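Local coordinates for protein glycoside hydrolase family 81 (Clostridium thermocellum, PDB 6FOP) that probably hydrolyses beta-1,3-glucans such as laminarin as a family 81 endoglucanase of the cellulosome, at residues Ala503-Gly508 with Thr515-Gly520. Residues are numbered along the deposited sequence; the frame is centred on the assembly and turned at random.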
ATOM      1  N   ALA A 503      13.424   1.408   3.454  1.00 11.01           N
ATOM      2  CA  ALA A 503      14.359   0.528   4.134  1.00 12.65           C
ATOM      3  C   ALA A 503      14.731  -0.674   3.269  1.00 12.86           C
ATOM      4  O   ALA A 503      15.878  -1.117   3.294  1.00 13.62           O
ATOM      5  CB  ALA A 503      13.781   0.055   5.463  1.00 12.49           C
ATOM      6  N   ILE A 504      13.754  -1.233   2.535  1.00 12.24           N
ATOM      7  CA  ILE A 504      14.021  -2.338   1.609  1.00 12.48           C
ATOM      8  C   ILE A 504      14.980  -1.912   0.490  1.00 12.59           C
ATOM      9  O   ILE A 504      15.910  -2.655   0.128  1.00 13.25           O
ATOM     10  CB  ILE A 504      12.705  -2.911   1.066  1.00 12.71           C
ATOM     11  CG1 ILE A 504      11.949  -3.628   2.190  1.00 13.06           C
ATOM     12  CG2 ILE A 504      12.973  -3.903  -0.046  1.00 13.94           C
ATOM     13  CD1 ILE A 504      10.583  -4.130   1.799  1.00 14.36           C
ATOM     14  N   ILE A 505      14.797  -0.710  -0.037  1.00 11.90           N
ATOM     15  CA  ILE A 505      15.736  -0.188  -1.045  1.00 12.19           C
ATOM     16  C   ILE A 505      17.158  -0.172  -0.472  1.00 12.98           C
ATOM     17  O   ILE A 505      18.120  -0.670  -1.085  1.00 13.46           O
ATOM     18  CB  ILE A 505      15.372   1.233  -1.521  1.00 12.34           C
ATOM     19  CG1 ILE A 505      13.994   1.261  -2.198  1.00 12.96           C
ATOM     20  CG2 ILE A 505      16.439   1.800  -2.452  1.00 13.60           C
ATOM     21  CD1 ILE A 505      13.505   2.640  -2.579  1.00 13.42           C
ATOM     22  N   LEU A 506      17.285   0.419   0.719  1.00 12.66           N
ATOM     23  CA  LEU A 506      18.609   0.531   1.336  1.00 13.57           C
ATOM     24  C   LEU A 506      19.207  -0.817   1.642  1.00 13.90           C
ATOM     25  O   LEU A 506      20.405  -1.022   1.400  1.00 14.54           O
ATOM     26  CB  LEU A 506      18.556   1.368   2.610  1.00 14.16           C
ATOM     27  CG  LEU A 506      18.174   2.844   2.528  1.00 13.57           C
ATOM     28  CD1 LEU A 506      18.113   3.498   3.915  1.00 14.45           C
ATOM     29  CD2 LEU A 506      19.129   3.587   1.591  1.00 14.48           C
ATOM     30  N   TRP A 507      18.410  -1.747   2.171  1.00 12.84           N
ATOM     31  CA  TRP A 507      18.919  -3.090   2.437  1.00 14.27           C
ATOM     32  C   TRP A 507      19.417  -3.785   1.182  1.00 14.50           C
ATOM     33  O   TRP A 507      20.493  -4.358   1.153  1.00 15.02           O
ATOM     34  CB  TRP A 507      17.818  -3.936   3.100  1.00 14.50           C
ATOM     35  CG  TRP A 507      18.245  -5.334   3.341  1.00 14.84           C
ATOM     36  CD1 TRP A 507      17.995  -6.416   2.542  1.00 15.68           C
ATOM     37  CD2 TRP A 507      19.046  -5.823   4.420  1.00 15.38           C
ATOM     38  NE1 TRP A 507      18.590  -7.540   3.056  1.00 16.90           N
ATOM     39  CE2 TRP A 507      19.251  -7.204   4.199  1.00 15.78           C
ATOM     40  CE3 TRP A 507      19.624  -5.229   5.553  1.00 15.94           C
ATOM     41  CZ2 TRP A 507      19.969  -8.009   5.089  1.00 16.33           C
ATOM     42  CZ3 TRP A 507      20.343  -6.020   6.413  1.00 15.81           C
ATOM     43  CH2 TRP A 507      20.512  -7.397   6.177  1.00 16.04           C
ATOM     44  N   GLY A 508      18.613  -3.745   0.135  1.00 14.40           N
ATOM     45  CA  GLY A 508      18.984  -4.369  -1.112  1.00 15.15           C
ATOM     46  C   GLY A 508      20.240  -3.786  -1.709  1.00 15.37           C
ATOM     47  O   GLY A 508      21.142  -4.508  -2.113  1.00 15.98           O
ATOM     48  N   THR A 515      17.438  -7.886  -6.689  1.00 16.26           N
ATOM     49  CA  THR A 515      16.018  -8.298  -6.621  1.00 15.85           C
ATOM     50  C   THR A 515      15.318  -7.576  -5.472  1.00 15.42           C
ATOM     51  O   THR A 515      14.217  -7.029  -5.630  1.00 14.63           O
ATOM     52  CB  THR A 515      15.894  -9.822  -6.447  1.00 18.16           C
ATOM     53  OG1 THR A 515      16.477 -10.483  -7.568  1.00 20.90           O
ATOM     54  CG2 THR A 515      14.444 -10.240  -6.314  1.00 19.03           C
ATOM     55  N   ILE A 516      15.933  -7.593  -4.292  1.00 14.31           N
ATOM     56  CA  ILE A 516      15.318  -6.947  -3.139  1.00 14.66           C
ATOM     57  C   ILE A 516      15.327  -5.436  -3.311  1.00 14.01           C
ATOM     58  O   ILE A 516      14.334  -4.766  -3.024  1.00 14.12           O
ATOM     59  CB  ILE A 516      15.975  -7.392  -1.820  1.00 15.67           C
ATOM     60  CG1 ILE A 516      15.719  -8.887  -1.589  1.00 17.55           C
ATOM     61  CG2 ILE A 516      15.456  -6.538  -0.665  1.00 16.99           C
ATOM     62  CD1 ILE A 516      16.326  -9.455  -0.318  1.00 19.36           C
ATOM     63  N   ARG A 517      16.427  -4.885  -3.810  1.00 14.25           N
ATOM     64  CA  ARG A 517      16.461  -3.445  -4.048  1.00 14.96           C
ATOM     65  C   ARG A 517      15.330  -2.996  -4.986  1.00 14.42           C
ATOM     66  O   ARG A 517      14.623  -2.040  -4.704  1.00 14.26           O
ATOM     67  CB  ARG A 517      17.793  -3.013  -4.639  1.00 16.37           C
ATOM     68  CG  ARG A 517      17.868  -1.526  -4.840  1.00 17.62           C
ATOM     69  CD  ARG A 517      18.962  -1.177  -5.789  1.00 19.17           C
ATOM     70  NE  ARG A 517      18.710  -1.711  -7.125  1.00 18.97           N
ATOM     71  CZ  ARG A 517      19.605  -1.716  -8.098  1.00 20.01           C
ATOM     72  NH1 ARG A 517      20.830  -1.246  -7.893  1.00 21.63           N
ATOM     73  NH2 ARG A 517      19.292  -2.220  -9.287  1.00 20.68           N
ATOM     74  N   ASP A 518      15.153  -3.727  -6.079  1.00 14.27           N
ATOM     75  CA  ASP A 518      14.199  -3.320  -7.106  1.00 14.34           C
ATOM     76  C   ASP A 518      12.775  -3.492  -6.612  1.00 13.12           C
ATOM     77  O   ASP A 518      11.905  -2.704  -6.985  1.00 13.88           O
ATOM     78  CB  ASP A 518      14.436  -4.114  -8.386  1.00 15.58           C
ATOM     79  CG  ASP A 518      15.752  -3.746  -9.089  1.00 17.57           C
ATOM     80  OD1 ASP A 518      16.477  -2.831  -8.626  1.00 18.65           O
ATOM     81  OD2 ASP A 518      16.045  -4.391 -10.109  1.00 20.44           O
ATOM     82  N   LEU A 519      12.540  -4.501  -5.769  1.00 13.00           N
ATOM     83  CA  LEU A 519      11.277  -4.651  -5.033  1.00 13.44           C
ATOM     84  C   LEU A 519      10.993  -3.371  -4.249  1.00 11.75           C
ATOM     85  O   LEU A 519       9.879  -2.821  -4.292  1.00 13.01           O
ATOM     86  CB  LEU A 519      11.358  -5.849  -4.089  1.00 14.17           C
ATOM     87  CG  LEU A 519      10.271  -5.988  -3.010  1.00 13.88           C
ATOM     88  CD1 LEU A 519       8.916  -6.314  -3.606  1.00 14.14           C
ATOM     89  CD2 LEU A 519      10.678  -7.009  -1.962  1.00 16.21           C
ATOM     90  N   GLY A 520      11.979  -2.906  -3.496  1.00 12.25           N
ATOM     91  CA  GLY A 520      11.829  -1.666  -2.740  1.00 12.65           C
ATOM     92  C   GLY A 520      11.489  -0.478  -3.615  1.00 11.38           C
ATOM     93  O   GLY A 520      10.636   0.345  -3.249  1.00 12.16           O
TER
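Ile516 meets Ile504 and Trp507 where helices 494-511 and 514-534 pack as a helical hairpin, a tight antiparallel pair in the C-terminal domain of this family 81 hydrolase, which as in its relatives is an (alpha/alpha)6 barrel. The two short segments run at 158° with axes 7.2 Å apart, and no hydrogen bond joins them.

The CB of Ile516 is directed toward the first helix. Its CG2, set anti to the backbone N (CG1 at chi1 -65°), lies 3.7 Å from CG2 of Ile504, and the two side chains cross at about a right angle. The same methyl reaches the edge of the Trp507 indole near the ring plane, 4.1 Å from CD1, while NE1 of that ring is hydrogen-bonded to Glu448 on helix 440-455.

At Arg517 the backbones come close enough to touch: its N is 3.8 Å from CA of Gly508, which carries no side chain to hold the two helices apart. The aliphatic part of Arg517 continues the contact, CG lying 3.9 Å from the carbonyl O of Ile505. Beyond it the chain bends at chi3 (64°) and leads the guanidinium away to a side-on salt bridge with Asp518, whose OD1 accepts hydrogen bonds from both NE and NH2 in the guanidinium plane; NH1 is in a salt bridge with Glu509.

Three residues after Ile516, Leu519 adds a looser apolar touch, CD2 to Ile504 CG2 at 4.3 Å. Gly520 is the second glycine of the interface, on the opposite helix from Gly508, and two isoleucines fill the place beside it: Ile504 CG2 approaches its CA, and Ile505 CG1 lies against its carbonyl carbon C at 3.4 Å.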